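Local coordinates for protein deoxyribodipyrimidine photo-lyase (Oryza sativa Japonica Group, PDB 3UMV) that repairs UV-damaged DNA, using light and an FAD cofactor to split cyclobutane pyrimidine dimers back into separate pyrimidines, at residues Met44-Arg49 with Ala135-Leu140; Asn53-His58 with Val166-Val171; Ala67-Val72 with Trp212-Pro217. All coordinates share one frame; numbering follows the deposited sequence.

Interactions 1 and 2 lie buried side by side, where loops leave one end of the mainly parallel sheet of the alpha/beta domain; interaction 3, toward the protein surface, is only partly buried. Their chemistry follows their place. In 44-49 with 135-140 a carboxylate gathers backbone N-H groups, whereas 53-58 with 166-171 packs methyl groups against the first turn of a helix, with no direct hydrogen bond between the segments and one water bridging them. These two meet directly, Asp47 OD2 lying 2.7 Å from His169 ND1. Interaction 3 sets a tryptophan from a distant loop against strand 70-75, which touches the others through Val72 and Leu70: Met44 in interaction 1, Leu56 in interaction 2.

Interaction 1. Residues Met44-Arg49 with Ala135-Leu140; sequences MLRDQR and ADFSPL
The carboxylate of Asp136 is held by the backbone of 44-49, which turns three successive N-H groups upon it. OD1 takes Leu45 N at 3.0 Å in an almost straight bond, and OD2 takes Arg46 N, also at 3.0 Å, both donors coming from the syn side. Asp47 N reaches OD1 at 3.2 Å from above the carboxylate plane, 60° out of it. With chi1 at 53°, CG of Asp136 stands between its own backbone N and carbonyl carbon, which swings the group over this loop. Tyr42 OH also bonds OD1, and an aspartate suits the place, one short anion serving all these buried donors. Replacing Asp136 by alanine is likely to strand the N-H groups of Leu45, Arg46 and Asp47 without their acceptor and free the loop to shift. Arg46 runs extended past Phe137 O, at its guanidinium edge, which accepts from NH1 at 3.1 Å, while Pro139 CD sits 3.6 Å from NH1. The Asp47 side has few direct contacts and a water instead, linking its OD1 to Phe137 N; its OD2 bonds His169 ND1 and forms a salt bridge with Arg49. Both segments follow parallel strands, 40-44 and 132-135. Arg46 is salt-bridged to Asp328 of helix 310-333, which Phe137 and Pro139 also touch, so the contact lies where the alpha/beta domain meets this helix, part of which probably binds FAD.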
loop_
_atom_site.group_PDB
_atom_site.type_symbol
_atom_site.label_atom_id
_atom_site.label_comp_id
_atom_site.label_asym_id
_atom_site.label_seq_id
_atom_site.Cartn_x
_atom_site.Cartn_y
_atom_site.Cartn_z
ATOM N N MET A 44 2.846 -11.927 -9.955
ATOM C CA MET A 44 2.239 -11.303 -8.790
ATOM C C MET A 44 3.257 -10.416 -8.088
ATOM O O MET A 44 4.359 -10.865 -7.791
ATOM C CB MET A 44 1.795 -12.405 -7.831
ATOM C CG MET A 44 1.141 -11.905 -6.545
ATOM S SD MET A 44 0.779 -13.299 -5.459
ATOM C CE MET A 44 -0.756 -13.922 -6.144
ATOM N N LEU A 45 2.890 -9.171 -7.810
ATOM C CA LEU A 45 3.752 -8.298 -7.030
ATOM C C LEU A 45 2.975 -7.514 -5.995
ATOM O O LEU A 45 3.162 -7.725 -4.799
ATOM C CB LEU A 45 4.577 -7.373 -7.931
ATOM C CG LEU A 45 5.728 -6.654 -7.227
ATOM C CD1 LEU A 45 6.815 -6.356 -8.256
ATOM C CD2 LEU A 45 5.251 -5.373 -6.528
ATOM N N ARG A 46 2.097 -6.621 -6.442
ATOM C CA ARG A 46 1.343 -5.803 -5.489
ATOM C C ARG A 46 0.175 -6.535 -4.849
ATOM O O ARG A 46 -0.179 -6.258 -3.698
ATOM C CB ARG A 46 0.851 -4.510 -6.129
ATOM C CG ARG A 46 0.422 -3.461 -5.102
ATOM C CD ARG A 46 -0.105 -2.242 -5.803
ATOM N NE ARG A 46 -0.343 -1.130 -4.894
ATOM C CZ ARG A 46 -0.794 0.048 -5.314
ATOM N NH1 ARG A 46 -1.027 0.232 -6.611
ATOM N NH2 ARG A 46 -0.993 1.038 -4.457
ATOM N N ASP A 47 -0.427 -7.472 -5.572
ATOM C CA ASP A 47 -1.681 -8.035 -5.084
ATOM C C ASP A 47 -1.529 -9.494 -4.674
ATOM O O ASP A 47 -1.815 -10.415 -5.441
ATOM C CB ASP A 47 -2.783 -7.803 -6.124
ATOM C CG ASP A 47 -3.043 -6.315 -6.355
ATOM O OD1 ASP A 47 -2.535 -5.780 -7.356
ATOM O OD2 ASP A 47 -3.702 -5.665 -5.502
ATOM N N GLN A 48 -1.064 -9.674 -3.438
ATOM C CA GLN A 48 -0.667 -10.967 -2.912
ATOM C C GLN A 48 -1.849 -11.743 -2.339
ATOM O O GLN A 48 -1.955 -11.955 -1.117
ATOM C CB GLN A 48 0.451 -10.774 -1.894
ATOM C CG GLN A 48 1.674 -10.125 -2.529
ATOM C CD GLN A 48 2.555 -9.398 -1.536
ATOM O OE1 GLN A 48 2.658 -9.787 -0.370
ATOM N NE2 GLN A 48 3.207 -8.339 -1.999
ATOM N N ARG A 49 -2.726 -12.152 -3.250
ATOM C CA ARG A 49 -3.962 -12.866 -2.944
ATOM C C ARG A 49 -4.460 -13.578 -4.197
ATOM O O ARG A 49 -4.181 -13.157 -5.321
ATOM C CB ARG A 49 -5.042 -11.899 -2.438
ATOM C CG ARG A 49 -5.627 -11.001 -3.525
ATOM C CD ARG A 49 -6.584 -9.927 -2.958
ATOM N NE ARG A 49 -7.007 -9.053 -4.052
ATOM C CZ ARG A 49 -6.346 -7.972 -4.455
ATOM N NH1 ARG A 49 -5.250 -7.558 -3.810
ATOM N NH2 ARG A 49 -6.800 -7.288 -5.496
ATOM N N ALA A 135 1.138 -8.716 -15.635
ATOM C CA ALA A 135 1.612 -8.108 -14.388
ATOM C C ALA A 135 0.499 -7.309 -13.727
ATOM O O ALA A 135 -0.430 -6.882 -14.405
ATOM C CB ALA A 135 2.828 -7.223 -14.643
ATOM N N ASP A 136 0.587 -7.122 -12.413
ATOM C CA ASP A 136 -0.296 -6.191 -11.722
ATOM C C ASP A 136 0.334 -4.792 -11.693
ATOM O O ASP A 136 1.374 -4.558 -12.324
ATOM C CB ASP A 136 -0.773 -6.706 -10.329
ATOM C CG ASP A 136 0.385 -7.132 -9.397
ATOM O OD1 ASP A 136 0.216 -8.118 -8.632
ATOM O OD2 ASP A 136 1.439 -6.458 -9.386
ATOM N N PHE A 137 -0.321 -3.850 -11.025
ATOM C CA PHE A 137 0.067 -2.445 -11.125
ATOM C C PHE A 137 0.437 -1.774 -9.819
ATOM O O PHE A 137 -0.285 -1.876 -8.825
ATOM C CB PHE A 137 -1.046 -1.595 -11.761
ATOM C CG PHE A 137 -0.810 -0.118 -11.609
ATOM C CD1 PHE A 137 -1.420 0.591 -10.586
ATOM C CD2 PHE A 137 0.077 0.545 -12.447
ATOM C CE1 PHE A 137 -1.179 1.964 -10.425
ATOM C CE2 PHE A 137 0.334 1.906 -12.293
ATOM C CZ PHE A 137 -0.298 2.615 -11.266
ATOM N N SER A 138 1.562 -1.066 -9.847
ATOM C CA SER A 138 1.948 -0.149 -8.770
ATOM C C SER A 138 2.618 1.062 -9.390
ATOM O O SER A 138 3.366 0.925 -10.350
ATOM C CB SER A 138 2.940 -0.814 -7.813
ATOM O OG SER A 138 3.538 0.178 -6.987
ATOM N N PRO A 139 2.364 2.261 -8.839
ATOM C CA PRO A 139 3.003 3.458 -9.390
ATOM C C PRO A 139 4.389 3.722 -8.799
ATOM O O PRO A 139 5.059 4.681 -9.198
ATOM C CB PRO A 139 2.043 4.584 -8.964
ATOM C CG PRO A 139 1.454 4.097 -7.670
ATOM C CD PRO A 139 1.337 2.589 -7.827
ATOM N N LEU A 140 4.818 2.916 -7.838
ATOM C CA LEU A 140 6.091 3.210 -7.176
ATOM C C LEU A 140 7.251 2.997 -8.154
ATOM O O LEU A 140 7.270 2.014 -8.905
ATOM C CB LEU A 140 6.274 2.332 -5.948
ATOM C CG LEU A 140 5.235 2.600 -4.849
ATOM C CD1 LEU A 140 5.660 1.857 -3.600
ATOM C CD2 LEU A 140 5.078 4.118 -4.569
HETATM O O HOH W 1 -2.487 -3.852 -9.088
#

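Interaction 2. Residues Asn53-His58 with Val166-Val171; sequences NWALLH and VDAHNV
The imidazole of His58 is approached obliquely by Val166, whose CG2 methyl lies 3.6 Å from ND1. On the other flat group, the indole of Trp54, Phe203 stacks as a ring, and NE1 bonds Gln296; toward 166-171 it is instead the CB of Trp54 that does the touching, 3.8 Å from Val166 CG1. The two branches of Val166 thus divide the helix between them. CG1, anti to its backbone N (chi1 176°), presses on the peptide joining Trp54 and Ala55, while CG2 turns to His58 one helical turn on. Between them Ala55 CB comes within 3.9 Å of Val166 CB, and a small residue suits this close approach. Ala168 CB fills the next place, 4.0 Å from Ala55 CB and 3.7 Å from Asn53 OD1. Asn53 is the N-cap residue of helix 54-66: its OD1 accepts from Leu56 N, which lies well above the amide's carbonyl plane, and weakly from Ala55 N, while ND2 bonds Arg49 O. Trp54 N is served by a water that donates to Ala168 O across the contact. Asp167 OD1 accepts from His169 N in an Asx turn and from Asn170 N, making an Asx motif, fixing the bend that presents Ala168. No direct hydrogen bond crosses here; methyl packing fits the helix start to the end of strand 162-166, and the cost is a buried His58 ND1 without a polar partner.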
loop_
_atom_site.group_PDB
_atom_site.type_symbol
_atom_site.label_atom_id
_atom_site.label_comp_id
_atom_site.label_asym_id
_atom_site.label_seq_id
_atom_site.Cartn_x
_atom_site.Cartn_y
_atom_site.Cartn_z
ATOM N N ASN A 53 -8.912 -10.856 -7.447
ATOM C CA ASN A 53 -7.689 -10.344 -8.042
ATOM C C ASN A 53 -7.846 -10.246 -9.565
ATOM O O ASN A 53 -7.780 -11.248 -10.262
ATOM C CB ASN A 53 -6.520 -11.257 -7.652
ATOM C CG ASN A 53 -5.189 -10.755 -8.179
ATOM O OD1 ASN A 53 -5.132 -10.124 -9.228
ATOM N ND2 ASN A 53 -4.115 -11.033 -7.449
ATOM N N TRP A 54 -8.061 -9.036 -10.080
ATOM C CA TRP A 54 -8.329 -8.888 -11.515
ATOM C C TRP A 54 -7.178 -9.334 -12.399
ATOM O O TRP A 54 -7.406 -9.750 -13.528
ATOM C CB TRP A 54 -8.738 -7.464 -11.895
ATOM C CG TRP A 54 -10.096 -7.049 -11.389
ATOM C CD1 TRP A 54 -10.370 -6.017 -10.534
ATOM C CD2 TRP A 54 -11.357 -7.652 -11.707
ATOM N NE1 TRP A 54 -11.722 -5.941 -10.299
ATOM C CE2 TRP A 54 -12.349 -6.945 -10.989
ATOM C CE3 TRP A 54 -11.740 -8.736 -12.503
ATOM C CZ2 TRP A 54 -13.711 -7.267 -11.074
ATOM C CZ3 TRP A 54 -13.098 -9.066 -12.578
ATOM C CH2 TRP A 54 -14.060 -8.325 -11.869
ATOM N N ALA A 55 -5.949 -9.245 -11.897
ATOM C CA ALA A 55 -4.803 -9.609 -12.714
ATOM C C ALA A 55 -4.785 -11.123 -12.892
ATOM O O ALA A 55 -4.596 -11.622 -13.994
ATOM C CB ALA A 55 -3.514 -9.114 -12.086
ATOM N N LEU A 56 -5.026 -11.852 -11.803
ATOM C CA LEU A 56 -5.099 -13.304 -11.863
ATOM C C LEU A 56 -6.289 -13.766 -12.734
ATOM O O LEU A 56 -6.148 -14.660 -13.566
ATOM C CB LEU A 56 -5.200 -13.890 -10.451
ATOM C CG LEU A 56 -5.381 -15.409 -10.399
ATOM C CD1 LEU A 56 -4.210 -16.085 -11.094
ATOM C CD2 LEU A 56 -5.529 -15.897 -8.955
ATOM N N LEU A 57 -7.450 -13.139 -12.543
ATOM C CA LEU A 57 -8.647 -13.440 -13.339
ATOM C C LEU A 57 -8.377 -13.241 -14.829
ATOM O O LEU A 57 -8.775 -14.063 -15.656
ATOM C CB LEU A 57 -9.824 -12.563 -12.895
ATOM C CG LEU A 57 -10.499 -12.970 -11.585
ATOM C CD1 LEU A 57 -11.396 -11.857 -11.056
ATOM C CD2 LEU A 57 -11.293 -14.243 -11.795
ATOM N N HIS A 58 -7.696 -12.151 -15.168
ATOM C CA HIS A 58 -7.339 -11.886 -16.554
ATOM C C HIS A 58 -6.423 -12.977 -17.110
ATOM O O HIS A 58 -6.644 -13.484 -18.206
ATOM C CB HIS A 58 -6.679 -10.515 -16.694
ATOM C CG HIS A 58 -6.389 -10.142 -18.113
ATOM N ND1 HIS A 58 -5.117 -9.869 -18.571
ATOM C CD2 HIS A 58 -7.209 -10.020 -19.183
ATOM C CE1 HIS A 58 -5.168 -9.583 -19.861
ATOM N NE2 HIS A 58 -6.425 -9.666 -20.255
ATOM N N VAL A 166 -2.482 -5.280 -15.518
ATOM C CA VAL A 166 -3.847 -5.126 -15.060
ATOM C C VAL A 166 -3.811 -4.350 -13.751
ATOM O O VAL A 166 -3.023 -4.675 -12.870
ATOM C CB VAL A 166 -4.506 -6.511 -14.835
ATOM C CG1 VAL A 166 -5.918 -6.342 -14.253
ATOM C CG2 VAL A 166 -4.563 -7.290 -16.144
ATOM N N ASP A 167 -4.622 -3.300 -13.636
ATOM C CA ASP A 167 -4.789 -2.670 -12.334
ATOM C C ASP A 167 -5.721 -3.526 -11.498
ATOM O O ASP A 167 -6.946 -3.539 -11.707
ATOM C CB ASP A 167 -5.325 -1.246 -12.465
ATOM C CG ASP A 167 -5.321 -0.496 -11.135
ATOM O OD1 ASP A 167 -5.241 -1.137 -10.072
ATOM O OD2 ASP A 167 -5.422 0.746 -11.164
ATOM N N ALA A 168 -5.126 -4.262 -10.564
ATOM C CA ALA A 168 -5.864 -5.137 -9.665
ATOM C C ALA A 168 -6.055 -4.497 -8.297
ATOM O O ALA A 168 -6.713 -5.073 -7.433
ATOM C CB ALA A 168 -5.136 -6.481 -9.509
ATOM N N HIS A 169 -5.472 -3.324 -8.089
ATOM C CA HIS A 169 -5.464 -2.714 -6.754
ATOM C C HIS A 169 -6.547 -1.648 -6.576
ATOM O O HIS A 169 -7.078 -1.458 -5.482
ATOM C CB HIS A 169 -4.100 -2.086 -6.473
ATOM C CG HIS A 169 -3.703 -2.128 -5.031
ATOM N ND1 HIS A 169 -3.222 -3.272 -4.423
ATOM C CD2 HIS A 169 -3.694 -1.164 -4.084
ATOM C CE1 HIS A 169 -2.940 -3.008 -3.157
ATOM N NE2 HIS A 169 -3.215 -1.735 -2.929
ATOM N N ASN A 170 -6.873 -0.940 -7.646
ATOM C CA ASN A 170 -7.813 0.157 -7.551
ATOM C C ASN A 170 -9.188 -0.271 -8.074
ATOM O O ASN A 170 -9.269 -1.093 -8.980
ATOM C CB ASN A 170 -7.310 1.349 -8.361
ATOM C CG ASN A 170 -6.039 1.948 -7.787
ATOM O OD1 ASN A 170 -6.010 2.348 -6.621
ATOM N ND2 ASN A 170 -4.967 1.971 -8.585
ATOM N N VAL A 171 -10.255 0.289 -7.502
ATOM C CA VAL A 171 -11.606 0.041 -7.998
ATOM C C VAL A 171 -11.734 0.591 -9.403
ATOM O O VAL A 171 -12.207 -0.096 -10.310
ATOM C CB VAL A 171 -12.702 0.691 -7.103
ATOM C CG1 VAL A 171 -14.082 0.384 -7.655
ATOM C CG2 VAL A 171 -12.581 0.182 -5.669
HETATM O O HOH W 2 -8.406 -6.927 -8.147
#

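Interaction 3. Residues Ala67-Val72 with Trp212-Pro217. With URE (urea), chain N.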
loop_
_atom_site.group_PDB
_atom_site.type_symbol
_atom_site.label_atom_id
_atom_site.label_comp_id
_atom_site.label_asym_id
_atom_site.label_seq_id
_atom_site.Cartn_x
_atom_site.Cartn_y
_atom_site.Cartn_z
ATOM N N ALA A 67 -6.695 -22.563 -24.294
ATOM C CA ALA A 67 -6.463 -23.959 -23.939
ATOM C C ALA A 67 -5.042 -24.186 -23.429
ATOM O O ALA A 67 -4.428 -25.215 -23.708
ATOM C CB ALA A 67 -6.776 -24.883 -25.133
ATOM N N SER A 68 -4.532 -23.223 -22.664
ATOM C CA SER A 68 -3.164 -23.267 -22.168
ATOM C C SER A 68 -3.157 -23.263 -20.647
ATOM O O SER A 68 -4.137 -22.840 -20.023
ATOM C CB SER A 68 -2.376 -22.075 -22.702
ATOM O OG SER A 68 -2.350 -22.090 -24.120
ATOM N N PRO A 69 -2.064 -23.757 -20.044
ATOM C CA PRO A 69 -1.937 -23.799 -18.584
ATOM C C PRO A 69 -1.620 -22.432 -17.983
ATOM O O PRO A 69 -1.199 -21.517 -18.698
ATOM C CB PRO A 69 -0.767 -24.758 -18.363
ATOM C CG PRO A 69 0.048 -24.634 -19.586
ATOM C CD PRO A 69 -0.922 -24.403 -20.715
ATOM N N LEU A 70 -1.820 -22.327 -16.673
ATOM C CA LEU A 70 -1.719 -21.068 -15.935
ATOM C C LEU A 70 -0.800 -21.235 -14.732
ATOM O O LEU A 70 -0.924 -22.208 -13.989
ATOM C CB LEU A 70 -3.102 -20.656 -15.436
ATOM C CG LEU A 70 -3.172 -19.412 -14.532
ATOM C CD1 LEU A 70 -2.780 -18.167 -15.291
ATOM C CD2 LEU A 70 -4.556 -19.252 -13.947
ATOM N N ALA A 71 0.116 -20.287 -14.544
ATOM C CA ALA A 71 1.021 -20.298 -13.396
ATOM C C ALA A 71 1.112 -18.915 -12.757
ATOM O O ALA A 71 0.907 -17.905 -13.431
ATOM C CB ALA A 71 2.399 -20.756 -13.801
ATOM N N VAL A 72 1.403 -18.886 -11.457
ATOM C CA VAL A 72 1.668 -17.638 -10.741
ATOM C C VAL A 72 3.149 -17.606 -10.377
ATOM O O VAL A 72 3.727 -18.630 -9.992
ATOM C CB VAL A 72 0.828 -17.531 -9.443
ATOM C CG1 VAL A 72 1.205 -16.270 -8.671
ATOM C CG2 VAL A 72 -0.662 -17.569 -9.757
ATOM N N TRP A 212 -1.644 -28.206 -15.082
ATOM C CA TRP A 212 -0.270 -27.816 -15.343
ATOM C C TRP A 212 0.608 -29.026 -15.604
ATOM O O TRP A 212 0.702 -29.934 -14.777
ATOM C CB TRP A 212 0.288 -27.012 -14.174
ATOM C CG TRP A 212 1.670 -26.510 -14.412
ATOM C CD1 TRP A 212 2.833 -27.123 -14.058
ATOM C CD2 TRP A 212 2.038 -25.282 -15.051
ATOM N NE1 TRP A 212 3.909 -26.353 -14.437
ATOM C CE2 TRP A 212 3.447 -25.214 -15.044
ATOM C CE3 TRP A 212 1.316 -24.235 -15.629
ATOM C CZ2 TRP A 212 4.146 -24.146 -15.600
ATOM C CZ3 TRP A 212 2.012 -23.166 -16.168
ATOM C CH2 TRP A 212 3.413 -23.131 -16.150
ATOM N N ASP A 213 1.261 -29.024 -16.759
ATOM C CA ASP A 213 2.084 -30.151 -17.163
ATOM C C ASP A 213 3.480 -29.704 -17.595
ATOM O O ASP A 213 4.167 -30.415 -18.325
ATOM C CB ASP A 213 1.402 -30.902 -18.308
ATOM C CG ASP A 213 1.391 -30.108 -19.606
ATOM O OD1 ASP A 213 1.482 -30.737 -20.683
ATOM O OD2 ASP A 213 1.302 -28.861 -19.558
ATOM N N ARG A 214 3.896 -28.522 -17.152
ATOM C CA ARG A 214 5.205 -28.004 -17.535
ATOM C C ARG A 214 6.187 -28.097 -16.369
ATOM O O ARG A 214 6.007 -28.904 -15.455
ATOM C CB ARG A 214 5.097 -26.555 -18.020
ATOM C CG ARG A 214 4.074 -26.328 -19.121
ATOM C CD ARG A 214 4.362 -27.168 -20.360
ATOM N NE ARG A 214 3.307 -27.012 -21.359
ATOM C CZ ARG A 214 3.294 -26.060 -22.286
ATOM N NH1 ARG A 214 4.285 -25.179 -22.350
ATOM N NH2 ARG A 214 2.291 -25.989 -23.152
ATOM N N GLU A 215 7.220 -27.263 -16.409
ATOM C CA GLU A 215 8.203 -27.201 -15.334
ATOM C C GLU A 215 7.507 -26.976 -13.997
ATOM O O GLU A 215 6.661 -26.091 -13.865
ATOM C CB GLU A 215 9.219 -26.084 -15.596
ATOM C CG GLU A 215 10.039 -25.685 -14.371
ATOM C CD GLU A 215 11.096 -24.632 -14.676
ATOM O OE1 GLU A 215 11.311 -23.740 -13.827
ATOM O OE2 GLU A 215 11.718 -24.702 -15.756
ATOM N N GLN A 216 7.875 -27.786 -13.011
ATOM C CA GLN A 216 7.296 -27.711 -11.678
ATOM C C GLN A 216 8.068 -26.705 -10.825
ATOM O O GLN A 216 9.300 -26.648 -10.894
ATOM C CB GLN A 216 7.349 -29.096 -11.032
ATOM C CG GLN A 216 6.321 -29.317 -9.942
ATOM C CD GLN A 216 4.901 -29.342 -10.475
ATOM O OE1 GLN A 216 4.613 -29.985 -11.486
ATOM N NE2 GLN A 216 4.004 -28.636 -9.796
ATOM N N PRO A 217 7.356 -25.912 -10.006
ATOM C CA PRO A 217 8.079 -24.950 -9.175
ATOM C C PRO A 217 8.956 -25.691 -8.177
ATOM O O PRO A 217 8.595 -26.777 -7.725
ATOM C CB PRO A 217 6.955 -24.191 -8.446
ATOM C CG PRO A 217 5.703 -24.452 -9.272
ATOM C CD PRO A 217 5.901 -25.855 -9.779
HETATM C C URE N . 11.544 -21.904 -9.026
HETATM O O URE N . 10.508 -22.346 -8.559
HETATM N N1 URE N . 12.186 -20.954 -8.397
HETATM N N2 URE N . 12.005 -22.373 -10.159
#
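Trp212 brings the CE3-CZ3 side of its indole up to Pro69 and Ala71 at the start of strand 70-75. Its CG stands anti to the backbone N (chi1 -177°), and chi2 near a right angle (-93°) turns the ring across the chain, so that CE3 and CZ3 lead toward the strand. Pro69 CB meets CE3 at 3.5 Å, the two side chains crossing at about a right angle, and Ala71 CB comes to 3.4 Å from CZ3. Between these two, Leu70 offers backbone: its O lies 3.4 Å from CE3, and its N is at the ring edge. A compact proline ring and a bare methyl suit these places, since a broad indole can come close to the strand. The other end of the indole is tied into its own loop, NE1 donating to Glu215 O at 2.8 Å from above that carbonyl's plane, and Arg214 CB covers one ring face. Arg214 bends twice, at chi1 and at chi2, and so carries its guanidinium back to Pro69, whose CG lies over one face, 4.2 Å above the plane and offset toward the rim. A weak hydrogen bond from NE to Asp213 OD2, within a salt bridge, accompanies this bend. Glu215, extended beyond CG, forms a salt bridge through OE2 with Arg127 NE. Pro217 CA lies 3.6 Å from the O of a bound urea, which is hydrogen-bonded to Glu218 N and Leu113 O. Strand 70-75 runs between 40-44 and 111-114 in the parallel part of the sheet: Leu70 packs on helix 54-66, Ala71 turns to the loop, and Trp212 also reaches Phe112, so that 212-217 packs on strands 70-75 and 111-114, with Arg214 on Pro39 just before 40-44.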